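Local coordinates for protein involved in catabolism of external DNA (Legionella pneumophila subsp. pneumophila, PDB 2OO3) that probably methylates the N6 atom of a single adenine in 23S ribosomal RNA, using S-adenosyl-L-methionine as the methyl donor, at residues A[38-43]-A[148-153]; A[124-129]-A[141-146]; A[191-196]-A[240-245]. One frame throughout, in Å; residues are numbered along the deposited sequence.

Contact 1: residues A[38-43]-A[148-153]; sequences FYLETH and SKLNAL
Strand 38-41 and the helical segment 148-153 run nearly antiparallel, at 159° with 10.1 Å between their axes, and Thr42 and Lys149 have the closest pair of CA atoms, 7.6 Å apart. No hydrogen bond joins them; side chains fill the gap. Leu40 is the wedge, and its two methyls divide the helix between them. CD2 meets CD2 of Leu150 at 3.6 Å, the two side chains slanting past each other, while CD1 reaches CD1 of Leu153 at 3.9 Å, those two crossing at about a right angle. The same Leu150 CD2 is also touched by Thr42 CG2 at 3.9 Å, so this one methyl packs against both Leu40 of the strand and Thr42 just past its end. Thr42 can offer its methyl because chi1 of 47° turns OG1 elsewhere, to ND1 of His43 at 3.0 Å. At the far end the Phe38 ring brings CZ to within 4.2 Å of Leu153 CB. The contact seals helix 146-153 onto the central sheet of a Rossmann-like methyltransferase: Leu150 also rests on Ile163 of strand 161-165 and Ala181 of helix 174-188, whereas Phe38, Leu40 and Leu153 share Tyr117 of strand 115-119 on the other flank.

Contact 2: residues A[124-129]-A[141-146]; sequences TEYNFL and VNHTDG
Tyr126, Val141 and His143 carry this contact, in which one turn of helix 123-129 lies over the end of strand 139-142. His143 sets its CB over the centre of the Tyr126 ring, 3.5 Å from the centroid and only 9° off the ring normal, a well-formed CH-pi contact. Its imidazole extends from there past the CD2 side of the tyrosine ring as an offset stack, with centroids 4.8 Å apart and planes 17° from parallel; imidazole CG lies nearest the root of the phenol ring, at Tyr126 CG. With the histidine CG anti to its own N, chi1 of -174° lays the imidazole over the CG-CD2 side of the phenol, and a hydrogen bond from NE2 to the carbonyl of Leu121 helps to fix its rotation. Farther along the phenol, CE1 touches Val141 CG1 at 3.7 Å. That methyl is shared: Leu129 CD2 meets it at 3.6 Å from the next turn of the helix, so Val141 CG1 is held between an aromatic and an aliphatic side chain. The hydroxyl is tied in as well. One water lies 2.9 Å from Tyr126 OH and donates to the Val141 carbonyl O, also at 2.9 Å, bridging helix and strand where no direct hydrogen bond joins the two segments. Both elements belong to the beta-alpha-beta unit made of strand 115-119, helix 123-129 and strand 139-142; the last is the outermost strand at this margin of the sheet, with Asn142 paired through its backbone to Leu118 of the adjoining strand and Glu120 just beyond its end.

Contact 3: residues A[191-196]-A[240-245]; sequences TGLYCV and LWIINP
The side-chain amide of Asn244 grips the loop before strand 193-200: ND2 donates to the carbonyl O of Gly192 at 2.9 Å, almost straight at 172°, and gives a second hydrogen bond to the carbonyl of Ser190. Gly192 O lies in the plane of the amide, although the donor itself stands tilted from the carbonyl plane. From there the two strands run antiparallel with their axes 4.7 Å apart. Tyr194 with Ile243 and Val196 with Trp241 form hydrogen-bonded pairs, each closed by two backbone bonds; between them Cys195 and Ile242 make a non-hydrogen-bonded pair. The same carbonyls also receive CA-H...O contacts, Tyr194 O from Ile242 CA at 3.2 Å being one of the shorter.

On the face of Cys195 and Ile242, the sulfur, anti to its backbone N (chi1 -178°), lies 3.6 Å from Leu240 CD2 and 3.8 Å from Ile242 CG1. Ile242 CG2 turns the other way and presses on Leu193 CD2 at 3.5 Å, a tight carbon pair. Helix 14-30 packs on this side. The opposite face bears Val196 CG1 against Trp241 CB at 3.8 Å, while the indole leads away to helix 203-216. Tyr194 meets Ile243 through their CB atoms, and its hydroxyl bonds to the carbonyl of Phe189.

Regular backbone bonds thus fix the register and apolar side chains bind the sheet to helices on both faces, while the asparagine amide clamps the entering loop.

How the contacts relate
All three contacts bear on one mixed sheet, the core of the Rossmann-like methyltransferase fold. Contact 2 is nested in the chain loop that contact 1 closes, and contact 3 follows both. Strand 139-142 leads directly into helix 146-153, so contacts 1 and 2, with centres about 13 Å apart, touch where Lys149 CG meets Thr144 CG2. Contact 3 lies where the sheet passes from parallel to antiparallel, strand 193-200 being parallel to 161-165 and antiparallel to 237-243; its centre is about 14 Å from that of contact 1 and about 23 Å from that of contact 2. Contacts 1 and 2 include His43, Asp145 and Gly146, predicted to bind S-adenosyl-L-methionine, and the probable proton acceptor Asp166 lies near both Thr42 and Leu240.

Contact 1: residues A[38-43]-A[148-153]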
ATOM      1  N   PHE A  38      12.228   9.149  -5.768  1.00  7.95           N
ATOM      2  CA  PHE A  38      12.688   7.860  -5.261  1.00  7.04           C
ATOM      3  C   PHE A  38      11.472   7.074  -4.725  1.00  7.25           C
ATOM      4  O   PHE A  38      10.720   7.583  -3.876  1.00  6.07           O
ATOM      5  CB  PHE A  38      13.674   8.105  -4.108  1.00  7.77           C
ATOM      6  CG  PHE A  38      14.264   6.857  -3.527  1.00  7.05           C
ATOM      7  CD1 PHE A  38      14.862   5.910  -4.348  1.00  9.01           C
ATOM      8  CD2 PHE A  38      14.265   6.650  -2.158  1.00  9.52           C
ATOM      9  CE1 PHE A  38      15.434   4.774  -3.836  1.00  8.09           C
ATOM     10  CE2 PHE A  38      14.846   5.470  -1.619  1.00 10.83           C
ATOM     11  CZ  PHE A  38      15.411   4.538  -2.459  1.00  8.71           C
ATOM     12  N   TYR A  39      11.285   5.849  -5.204  1.00  5.76           N
ATOM     13  CA  TYR A  39      10.191   5.025  -4.719  1.00  6.58           C
ATOM     14  C   TYR A  39      10.824   3.821  -4.026  1.00  5.96           C
ATOM     15  O   TYR A  39      11.542   3.052  -4.651  1.00  5.33           O
ATOM     16  CB  TYR A  39       9.288   4.582  -5.882  1.00  6.71           C
ATOM     17  CG  TYR A  39       8.238   3.587  -5.461  1.00  7.33           C
ATOM     18  CD1 TYR A  39       7.056   4.021  -4.819  1.00  9.84           C
ATOM     19  CD2 TYR A  39       8.407   2.218  -5.685  1.00  6.17           C
ATOM     20  CE1 TYR A  39       6.083   3.113  -4.418  1.00  8.29           C
ATOM     21  CE2 TYR A  39       7.408   1.284  -5.290  1.00  7.28           C
ATOM     22  CZ  TYR A  39       6.270   1.753  -4.656  1.00  9.00           C
ATOM     23  OH  TYR A  39       5.274   0.891  -4.254  1.00  9.77           O
ATOM     24  N   LEU A  40      10.569   3.693  -2.731  1.00  6.32           N
ATOM     25  CA  LEU A  40      11.138   2.596  -1.926  1.00  6.98           C
ATOM     26  C   LEU A  40      10.053   1.681  -1.346  1.00  7.49           C
ATOM     27  O   LEU A  40       9.150   2.161  -0.626  1.00  6.78           O
ATOM     28  CB  LEU A  40      12.014   3.184  -0.791  1.00  7.01           C
ATOM     29  CG  LEU A  40      12.507   2.226   0.299  1.00  9.54           C
ATOM     30  CD1 LEU A  40      13.439   1.180  -0.320  1.00  7.94           C
ATOM     31  CD2 LEU A  40      13.231   3.025   1.330  1.00 10.51           C
ATOM     32  N   GLU A  41      10.133   0.378  -1.653  1.00  6.93           N
ATOM     33  CA  GLU A  41       9.308  -0.610  -0.980  1.00  8.44           C
ATOM     34  C   GLU A  41      10.130  -1.460  -0.062  1.00  8.64           C
ATOM     35  O   GLU A  41      11.134  -2.040  -0.476  1.00  9.98           O
ATOM     36  CB  GLU A  41       8.571  -1.522  -1.960  1.00  8.97           C
ATOM     37  CG  GLU A  41       7.371  -0.900  -2.623  1.00 11.45           C
ATOM     38  CD  GLU A  41       6.686  -1.891  -3.564  1.00 13.84           C
ATOM     39  OE1 GLU A  41       6.028  -1.483  -4.544  1.00 10.89           O
ATOM     40  OE2 GLU A  41       6.840  -3.098  -3.311  1.00 17.67           O
ATOM     41  N   THR A  42       9.685  -1.573   1.188  1.00  8.22           N
ATOM     42  CA  THR A  42      10.402  -2.361   2.204  1.00  7.82           C
ATOM     43  C   THR A  42      10.052  -3.870   2.108  1.00  6.87           C
ATOM     44  O   THR A  42      10.843  -4.724   2.482  1.00  6.25           O
ATOM     45  CB  THR A  42      10.045  -1.835   3.640  1.00  8.26           C
ATOM     46  OG1 THR A  42       8.621  -1.686   3.730  1.00  8.37           O
ATOM     47  CG2 THR A  42      10.649  -0.441   3.928  1.00  9.48           C
ATOM     48  N   HIS A  43       8.856  -4.203   1.630  1.00  7.32           N
ATOM     49  CA  HIS A  43       8.401  -5.602   1.589  1.00  5.82           C
ATOM     50  C   HIS A  43       7.725  -5.817   0.222  1.00  7.62           C
ATOM     51  O   HIS A  43       6.469  -5.785   0.128  1.00  8.11           O
ATOM     52  CB  HIS A  43       7.351  -5.898   2.678  1.00  7.03           C
ATOM     53  CG  HIS A  43       7.800  -5.691   4.095  1.00  6.43           C
ATOM     54  ND1 HIS A  43       7.897  -4.444   4.673  1.00  9.21           N
ATOM     55  CD2 HIS A  43       8.104  -6.582   5.073  1.00  9.35           C
ATOM     56  CE1 HIS A  43       8.275  -4.571   5.940  1.00  9.86           C
ATOM     57  NE2 HIS A  43       8.418  -5.858   6.205  1.00 10.15           N
ATOM     58  N   SER A 148      15.505  -2.599   7.515  1.00 18.91           N
ATOM     59  CA  SER A 148      16.876  -2.205   7.808  1.00 21.27           C
ATOM     60  C   SER A 148      17.413  -1.233   6.756  1.00 21.73           C
ATOM     61  O   SER A 148      18.194  -0.359   7.088  1.00 22.69           O
ATOM     62  CB  SER A 148      17.783  -3.449   7.985  1.00 21.03           C
ATOM     63  OG  SER A 148      18.190  -3.992   6.726  1.00 26.20           O
ATOM     64  N   LYS A 149      16.946  -1.336   5.515  1.00 22.86           N
ATOM     65  CA  LYS A 149      17.391  -0.441   4.433  1.00 23.88           C
ATOM     66  C   LYS A 149      16.943   1.005   4.532  1.00 25.33           C
ATOM     67  O   LYS A 149      17.600   1.895   3.952  1.00 26.21           O
ATOM     68  CB  LYS A 149      16.968  -0.966   3.056  1.00 24.16           C
ATOM     69  CG  LYS A 149      17.924  -1.950   2.450  1.00 23.10           C
ATOM     70  CD  LYS A 149      19.248  -1.300   2.134  1.00 24.65           C
ATOM     71  CE  LYS A 149      20.237  -2.295   1.558  1.00 27.40           C
ATOM     72  NZ  LYS A 149      21.570  -1.642   1.446  1.00 30.14           N
ATOM     73  N   LEU A 150      15.827   1.250   5.221  1.00 25.07           N
ATOM     74  CA  LEU A 150      15.363   2.613   5.448  1.00 25.14           C
ATOM     75  C   LEU A 150      16.516   3.541   5.888  1.00 25.40           C
ATOM     76  O   LEU A 150      16.704   4.638   5.339  1.00 25.82           O
ATOM     77  CB  LEU A 150      14.232   2.629   6.473  1.00 24.90           C
ATOM     78  CG  LEU A 150      12.873   2.098   6.019  1.00 25.48           C
ATOM     79  CD1 LEU A 150      11.872   2.141   7.156  1.00 25.37           C
ATOM     80  CD2 LEU A 150      12.353   2.921   4.829  1.00 25.09           C
ATOM     81  N   ASN A 151      17.307   3.077   6.852  1.00 24.34           N
ATOM     82  CA  ASN A 151      18.385   3.864   7.406  1.00 23.97           C
ATOM     83  C   ASN A 151      19.465   4.231   6.376  1.00 22.75           C
ATOM     84  O   ASN A 151      19.973   5.341   6.390  1.00 21.91           O
ATOM     85  CB  ASN A 151      18.963   3.106   8.609  1.00 25.06           C
ATOM     86  CG  ASN A 151      20.083   3.860   9.331  1.00 28.32           C
ATOM     87  OD1 ASN A 151      21.143   3.265   9.629  1.00 33.04           O
ATOM     88  ND2 ASN A 151      19.854   5.147   9.655  1.00 27.01           N
ATOM     89  N   ALA A 152      19.769   3.313   5.457  1.00 21.40           N
ATOM     90  CA  ALA A 152      20.870   3.488   4.503  1.00 20.04           C
ATOM     91  C   ALA A 152      20.529   4.351   3.290  1.00 19.29           C
ATOM     92  O   ALA A 152      21.433   4.975   2.692  1.00 19.46           O
ATOM     93  CB  ALA A 152      21.365   2.124   4.025  1.00 20.08           C
ATOM     94  N   LEU A 153      19.243   4.367   2.915  1.00 16.72           N
ATOM     95  CA  LEU A 153      18.809   4.897   1.622  1.00 15.06           C
ATOM     96  C   LEU A 153      18.176   6.270   1.695  1.00 14.89           C
ATOM     97  O   LEU A 153      17.873   6.845   0.657  1.00 13.44           O
ATOM     98  CB  LEU A 153      17.814   3.941   0.941  1.00 16.13           C
ATOM     99  CG  LEU A 153      18.343   2.531   0.636  1.00 16.88           C
ATOM    100  CD1 LEU A 153      17.256   1.690   0.053  1.00 19.75           C
ATOM    101  CD2 LEU A 153      19.528   2.584  -0.316  1.00 18.85           C
TER

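Contact 2: residues A[124-129]-A[141-146]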
ATOM      1  N   THR A 124      12.604 -17.243  -2.499  1.00 16.14           N
ATOM      2  CA  THR A 124      11.684 -17.627  -3.577  1.00 16.08           C
ATOM      3  C   THR A 124      10.936 -16.411  -4.117  1.00 14.77           C
ATOM      4  O   THR A 124      10.820 -16.243  -5.345  1.00 14.77           O
ATOM      5  CB  THR A 124      10.662 -18.699  -3.124  1.00 16.39           C
ATOM      6  OG1 THR A 124      11.381 -19.849  -2.665  1.00 18.84           O
ATOM      7  CG2 THR A 124       9.766 -19.113  -4.297  1.00 17.12           C
ATOM      8  N   GLU A 125      10.423 -15.589  -3.201  1.00 12.96           N
ATOM      9  CA  GLU A 125       9.688 -14.387  -3.568  1.00 12.99           C
ATOM     10  C   GLU A 125      10.597 -13.422  -4.345  1.00 12.70           C
ATOM     11  O   GLU A 125      10.226 -12.896  -5.403  1.00 11.44           O
ATOM     12  CB  GLU A 125       9.125 -13.693  -2.323  1.00 12.00           C
ATOM     13  CG  GLU A 125       8.157 -14.580  -1.522  1.00 16.94           C
ATOM     14  CD  GLU A 125       7.170 -15.290  -2.434  1.00 21.65           C
ATOM     15  OE1 GLU A 125       6.249 -14.621  -2.945  1.00 21.83           O
ATOM     16  OE2 GLU A 125       7.351 -16.507  -2.686  1.00 23.80           O
ATOM     17  N   TYR A 126      11.793 -13.211  -3.812  1.00 11.93           N
ATOM     18  CA  TYR A 126      12.784 -12.375  -4.477  1.00 12.80           C
ATOM     19  C   TYR A 126      13.078 -12.870  -5.894  1.00 12.98           C
ATOM     20  O   TYR A 126      13.151 -12.069  -6.838  1.00 11.62           O
ATOM     21  CB  TYR A 126      14.059 -12.290  -3.637  1.00 13.54           C
ATOM     22  CG  TYR A 126      15.253 -11.792  -4.419  1.00 14.50           C
ATOM     23  CD1 TYR A 126      15.451 -10.415  -4.635  1.00 13.46           C
ATOM     24  CD2 TYR A 126      16.190 -12.689  -4.934  1.00 13.32           C
ATOM     25  CE1 TYR A 126      16.581  -9.954  -5.373  1.00 13.43           C
ATOM     26  CE2 TYR A 126      17.284 -12.252  -5.651  1.00 14.55           C
ATOM     27  CZ  TYR A 126      17.473 -10.879  -5.863  1.00 15.98           C
ATOM     28  OH  TYR A 126      18.569 -10.474  -6.595  1.00 18.43           O
ATOM     29  N   ASN A 127      13.243 -14.190  -6.056  1.00 13.37           N
ATOM     30  CA  ASN A 127      13.534 -14.732  -7.377  1.00 14.86           C
ATOM     31  C   ASN A 127      12.408 -14.488  -8.372  1.00 14.40           C
ATOM     32  O   ASN A 127      12.683 -14.285  -9.553  1.00 13.96           O
ATOM     33  CB  ASN A 127      13.900 -16.233  -7.341  1.00 16.15           C
ATOM     34  CG  ASN A 127      15.312 -16.498  -6.776  1.00 20.68           C
ATOM     35  OD1 ASN A 127      15.471 -17.371  -5.927  1.00 28.00           O
ATOM     36  ND2 ASN A 127      16.322 -15.759  -7.236  1.00 21.07           N
ATOM     37  N   PHE A 128      11.157 -14.482  -7.899  1.00 13.32           N
ATOM     38  CA  PHE A 128      10.024 -14.156  -8.774  1.00 13.74           C
ATOM     39  C   PHE A 128       9.992 -12.680  -9.099  1.00 12.44           C
ATOM     40  O   PHE A 128       9.667 -12.298 -10.195  1.00 10.84           O
ATOM     41  CB  PHE A 128       8.687 -14.531  -8.138  1.00 14.69           C
ATOM     42  CG  PHE A 128       8.306 -15.968  -8.300  1.00 19.29           C
ATOM     43  CD1 PHE A 128       7.874 -16.459  -9.533  1.00 22.54           C
ATOM     44  CD2 PHE A 128       8.309 -16.827  -7.200  1.00 23.58           C
ATOM     45  CE1 PHE A 128       7.504 -17.806  -9.668  1.00 25.51           C
ATOM     46  CE2 PHE A 128       7.938 -18.177  -7.321  1.00 24.43           C
ATOM     47  CZ  PHE A 128       7.540 -18.666  -8.559  1.00 23.61           C
ATOM     48  N   LEU A 129      10.337 -11.846  -8.130  1.00 12.47           N
ATOM     49  CA  LEU A 129      10.372 -10.388  -8.327  1.00 12.56           C
ATOM     50  C   LEU A 129      11.405  -9.959  -9.391  1.00 12.28           C
ATOM     51  O   LEU A 129      11.235  -8.945 -10.078  1.00 12.33           O
ATOM     52  CB  LEU A 129      10.703  -9.721  -6.991  1.00 11.41           C
ATOM     53  CG  LEU A 129      10.561  -8.196  -6.880  1.00 11.73           C
ATOM     54  CD1 LEU A 129       9.110  -7.770  -7.118  1.00  8.13           C
ATOM     55  CD2 LEU A 129      11.014  -7.822  -5.493  1.00 10.61           C
ATOM     56  N   VAL A 141      16.083  -4.235  -7.826  1.00  9.94           N
ATOM     57  CA  VAL A 141      15.503  -5.274  -6.964  1.00 10.98           C
ATOM     58  C   VAL A 141      16.583  -5.806  -6.040  1.00 12.35           C
ATOM     59  O   VAL A 141      17.641  -6.232  -6.520  1.00 12.21           O
ATOM     60  CB  VAL A 141      14.957  -6.425  -7.808  1.00 11.50           C
ATOM     61  CG1 VAL A 141      14.316  -7.519  -6.921  1.00 13.10           C
ATOM     62  CG2 VAL A 141      13.953  -5.909  -8.833  1.00 12.91           C
ATOM     63  N   ASN A 142      16.319  -5.789  -4.726  1.00 12.17           N
ATOM     64  CA  ASN A 142      17.295  -6.161  -3.699  1.00 14.24           C
ATOM     65  C   ASN A 142      16.833  -7.235  -2.713  1.00 14.46           C
ATOM     66  O   ASN A 142      15.739  -7.146  -2.151  1.00 15.11           O
ATOM     67  CB  ASN A 142      17.719  -4.919  -2.952  1.00 14.71           C
ATOM     68  CG  ASN A 142      18.370  -3.912  -3.870  1.00 19.12           C
ATOM     69  OD1 ASN A 142      19.591  -3.902  -4.033  1.00 23.75           O
ATOM     70  ND2 ASN A 142      17.550  -3.064  -4.497  1.00 24.83           N
ATOM     71  N   HIS A 143      17.648  -8.269  -2.544  1.00 13.73           N
ATOM     72  CA  HIS A 143      17.360  -9.353  -1.615  1.00 14.92           C
ATOM     73  C   HIS A 143      17.930  -8.955  -0.251  1.00 15.24           C
ATOM     74  O   HIS A 143      19.107  -9.159   0.042  1.00 14.27           O
ATOM     75  CB  HIS A 143      17.961 -10.675  -2.134  1.00 15.19           C
ATOM     76  CG  HIS A 143      17.602 -11.869  -1.309  1.00 18.07           C
ATOM     77  ND1 HIS A 143      18.323 -13.049  -1.353  1.00 19.10           N
ATOM     78  CD2 HIS A 143      16.603 -12.070  -0.417  1.00 18.04           C
ATOM     79  CE1 HIS A 143      17.776 -13.921  -0.530  1.00 20.09           C
ATOM     80  NE2 HIS A 143      16.746 -13.348   0.066  1.00 21.37           N
ATOM     81  N   THR A 144      17.080  -8.337   0.566  1.00 15.64           N
ATOM     82  CA  THR A 144      17.534  -7.665   1.753  1.00 15.90           C
ATOM     83  C   THR A 144      16.372  -7.392   2.688  1.00 16.77           C
ATOM     84  O   THR A 144      15.205  -7.367   2.270  1.00 16.10           O
ATOM     85  CB  THR A 144      18.321  -6.373   1.404  1.00 16.96           C
ATOM     86  OG1 THR A 144      19.092  -5.955   2.541  1.00 18.52           O
ATOM     87  CG2 THR A 144      17.395  -5.229   0.892  1.00 16.30           C
ATOM     88  N   ASP A 145      16.690  -7.224   3.971  1.00 16.58           N
ATOM     89  CA  ASP A 145      15.721  -6.743   4.926  1.00 16.55           C
ATOM     90  C   ASP A 145      15.378  -5.294   4.606  1.00 15.35           C
ATOM     91  O   ASP A 145      16.153  -4.382   4.942  1.00 13.66           O
ATOM     92  CB  ASP A 145      16.308  -6.812   6.338  1.00 17.55           C
ATOM     93  CG  ASP A 145      15.266  -6.583   7.402  1.00 21.24           C
ATOM     94  OD1 ASP A 145      14.292  -5.845   7.149  1.00 22.00           O
ATOM     95  OD2 ASP A 145      15.422  -7.166   8.500  1.00 28.02           O
ATOM     96  N   GLY A 146      14.226  -5.074   3.970  1.00 13.11           N
ATOM     97  CA  GLY A 146      13.820  -3.696   3.597  1.00 13.14           C
ATOM     98  C   GLY A 146      13.739  -2.699   4.748  1.00 13.16           C
ATOM     99  O   GLY A 146      14.088  -1.547   4.594  1.00 12.61           O
TER
HETATM  100  O   HOH W   1      18.979  -8.116  -8.275  1.00 19.56           O

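Contact 3: residues A[191-196]-A[240-245]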
ATOM      1  N   THR A 191      10.627  15.213   4.990  1.00  9.76           N
ATOM      2  CA  THR A 191       9.733  15.649   3.922  1.00  9.97           C
ATOM      3  C   THR A 191       9.292  14.500   3.012  1.00  9.66           C
ATOM      4  O   THR A 191       8.497  14.715   2.086  1.00 10.40           O
ATOM      5  CB  THR A 191      10.348  16.766   3.049  1.00 10.56           C
ATOM      6  OG1 THR A 191      11.539  16.280   2.418  1.00 13.20           O
ATOM      7  CG2 THR A 191      10.659  18.044   3.895  1.00 11.00           C
ATOM      8  N   GLY A 192       9.784  13.287   3.287  1.00  8.99           N
ATOM      9  CA  GLY A 192       9.373  12.110   2.522  1.00  8.88           C
ATOM     10  C   GLY A 192       7.911  11.772   2.783  1.00  8.67           C
ATOM     11  O   GLY A 192       7.355  12.122   3.833  1.00  8.46           O
ATOM     12  N   LEU A 193       7.283  11.115   1.821  1.00  8.17           N
ATOM     13  CA  LEU A 193       5.893  10.658   1.966  1.00  7.65           C
ATOM     14  C   LEU A 193       5.996   9.208   2.419  1.00  6.94           C
ATOM     15  O   LEU A 193       6.499   8.368   1.661  1.00  7.13           O
ATOM     16  CB  LEU A 193       5.145  10.776   0.633  1.00  7.16           C
ATOM     17  CG  LEU A 193       3.601  10.813   0.718  1.00 10.79           C
ATOM     18  CD1 LEU A 193       2.989  11.089  -0.642  1.00 12.35           C
ATOM     19  CD2 LEU A 193       3.025   9.538   1.298  1.00 10.37           C
ATOM     20  N   TYR A 194       5.625   8.942   3.670  1.00  6.11           N
ATOM     21  CA  TYR A 194       5.660   7.594   4.250  1.00  6.41           C
ATOM     22  C   TYR A 194       4.237   6.997   4.301  1.00  6.42           C
ATOM     23  O   TYR A 194       3.306   7.648   4.766  1.00  7.48           O
ATOM     24  CB  TYR A 194       6.258   7.639   5.674  1.00  6.17           C
ATOM     25  CG  TYR A 194       7.705   8.138   5.695  1.00  7.02           C
ATOM     26  CD1 TYR A 194       8.778   7.244   5.631  1.00  5.88           C
ATOM     27  CD2 TYR A 194       8.001   9.510   5.753  1.00  9.34           C
ATOM     28  CE1 TYR A 194      10.106   7.698   5.639  1.00  6.55           C
ATOM     29  CE2 TYR A 194       9.359   9.971   5.761  1.00  6.11           C
ATOM     30  CZ  TYR A 194      10.384   9.053   5.701  1.00  7.27           C
ATOM     31  OH  TYR A 194      11.704   9.491   5.701  1.00  8.08           O
ATOM     32  N   CYS A 195       4.075   5.782   3.795  1.00  5.88           N
ATOM     33  CA  CYS A 195       2.788   5.117   3.813  1.00  6.14           C
ATOM     34  C   CYS A 195       2.981   3.707   4.361  1.00  6.61           C
ATOM     35  O   CYS A 195       3.619   2.865   3.731  1.00  6.26           O
ATOM     36  CB  CYS A 195       2.215   5.033   2.405  1.00  5.97           C
ATOM     37  SG  CYS A 195       0.602   4.263   2.346  1.00  7.24           S
ATOM     38  N   VAL A 196       2.420   3.434   5.531  1.00  5.99           N
ATOM     39  CA  VAL A 196       2.558   2.089   6.118  1.00  4.95           C
ATOM     40  C   VAL A 196       1.166   1.461   6.298  1.00  5.82           C
ATOM     41  O   VAL A 196       0.249   2.105   6.831  1.00  5.70           O
ATOM     42  CB  VAL A 196       3.365   2.118   7.444  1.00  5.50           C
ATOM     43  CG1 VAL A 196       2.727   3.051   8.467  1.00  5.44           C
ATOM     44  CG2 VAL A 196       3.578   0.693   8.042  1.00  5.14           C
ATOM     45  N   LEU A 240      -4.191   2.299   6.844  1.00  5.57           N
ATOM     46  CA  LEU A 240      -2.881   2.873   6.452  1.00  6.14           C
ATOM     47  C   LEU A 240      -2.630   4.187   7.186  1.00  5.91           C
ATOM     48  O   LEU A 240      -3.556   4.951   7.455  1.00  6.01           O
ATOM     49  CB  LEU A 240      -2.732   3.036   4.919  1.00  5.71           C
ATOM     50  CG  LEU A 240      -2.872   1.729   4.108  1.00  5.93           C
ATOM     51  CD1 LEU A 240      -4.268   1.608   3.471  1.00  5.81           C
ATOM     52  CD2 LEU A 240      -1.823   1.653   3.023  1.00  7.93           C
ATOM     53  N   TRP A 241      -1.373   4.393   7.554  1.00  5.10           N
ATOM     54  CA  TRP A 241      -0.927   5.593   8.222  1.00  4.94           C
ATOM     55  C   TRP A 241      -0.001   6.315   7.248  1.00  5.25           C
ATOM     56  O   TRP A 241       0.970   5.725   6.767  1.00  4.16           O
ATOM     57  CB  TRP A 241      -0.188   5.233   9.520  1.00  5.35           C
ATOM     58  CG  TRP A 241       0.145   6.478  10.311  1.00  5.45           C
ATOM     59  CD1 TRP A 241       1.107   7.400  10.028  1.00  8.21           C
ATOM     60  CD2 TRP A 241      -0.517   6.934  11.484  1.00  6.95           C
ATOM     61  NE1 TRP A 241       1.100   8.410  10.966  1.00  6.76           N
ATOM     62  CE2 TRP A 241       0.102   8.148  11.868  1.00  7.95           C
ATOM     63  CE3 TRP A 241      -1.583   6.435  12.257  1.00  9.01           C
ATOM     64  CZ2 TRP A 241      -0.310   8.882  12.999  1.00  8.52           C
ATOM     65  CZ3 TRP A 241      -1.992   7.175  13.404  1.00  8.76           C
ATOM     66  CH2 TRP A 241      -1.364   8.387  13.738  1.00  7.71           C
ATOM     67  N   ILE A 242      -0.326   7.567   6.924  1.00  5.30           N
ATOM     68  CA  ILE A 242       0.441   8.311   5.928  1.00  6.06           C
ATOM     69  C   ILE A 242       0.990   9.565   6.571  1.00  5.80           C
ATOM     70  O   ILE A 242       0.244  10.313   7.203  1.00  4.86           O
ATOM     71  CB  ILE A 242      -0.409   8.657   4.642  1.00  6.25           C
ATOM     72  CG1 ILE A 242      -0.898   7.361   3.971  1.00  7.78           C
ATOM     73  CG2 ILE A 242       0.438   9.462   3.649  1.00  6.20           C
ATOM     74  CD1 ILE A 242      -2.054   7.500   3.047  1.00 12.81           C
ATOM     75  N   ILE A 243       2.301   9.731   6.474  1.00  7.21           N
ATOM     76  CA  ILE A 243       2.979  10.957   6.887  1.00  7.81           C
ATOM     77  C   ILE A 243       3.251  11.805   5.650  1.00  8.45           C
ATOM     78  O   ILE A 243       3.725  11.300   4.627  1.00  8.54           O
ATOM     79  CB  ILE A 243       4.303  10.650   7.581  1.00  8.03           C
ATOM     80  CG1 ILE A 243       4.038   9.774   8.828  1.00  9.88           C
ATOM     81  CG2 ILE A 243       5.054  11.964   7.977  1.00  7.80           C
ATOM     82  CD1 ILE A 243       5.327   9.159   9.481  1.00 10.30           C
ATOM     83  N   ASN A 244       2.928  13.087   5.764  1.00  8.08           N
ATOM     84  CA  ASN A 244       2.991  14.041   4.662  1.00  8.98           C
ATOM     85  C   ASN A 244       2.030  13.688   3.533  1.00  9.14           C
ATOM     86  O   ASN A 244       2.420  13.631   2.365  1.00  9.30           O
ATOM     87  CB  ASN A 244       4.446  14.189   4.206  1.00  7.05           C
ATOM     88  CG  ASN A 244       5.314  14.815   5.306  1.00  8.53           C
ATOM     89  OD1 ASN A 244       4.858  15.708   6.041  1.00  7.19           O
ATOM     90  ND2 ASN A 244       6.547  14.347   5.434  1.00  5.99           N
ATOM     91  N   PRO A 245       0.751  13.434   3.877  1.00  9.73           N
ATOM     92  CA  PRO A 245      -0.121  13.066   2.781  1.00  9.76           C
ATOM     93  C   PRO A 245      -0.363  14.248   1.826  1.00 11.78           C
ATOM     94  O   PRO A 245      -0.279  15.426   2.247  1.00 11.97           O
ATOM     95  CB  PRO A 245      -1.421  12.662   3.482  1.00  9.40           C
ATOM     96  CG  PRO A 245      -1.421  13.482   4.763  1.00 10.51           C
ATOM     97  CD  PRO A 245       0.044  13.468   5.178  1.00  9.64           C
TER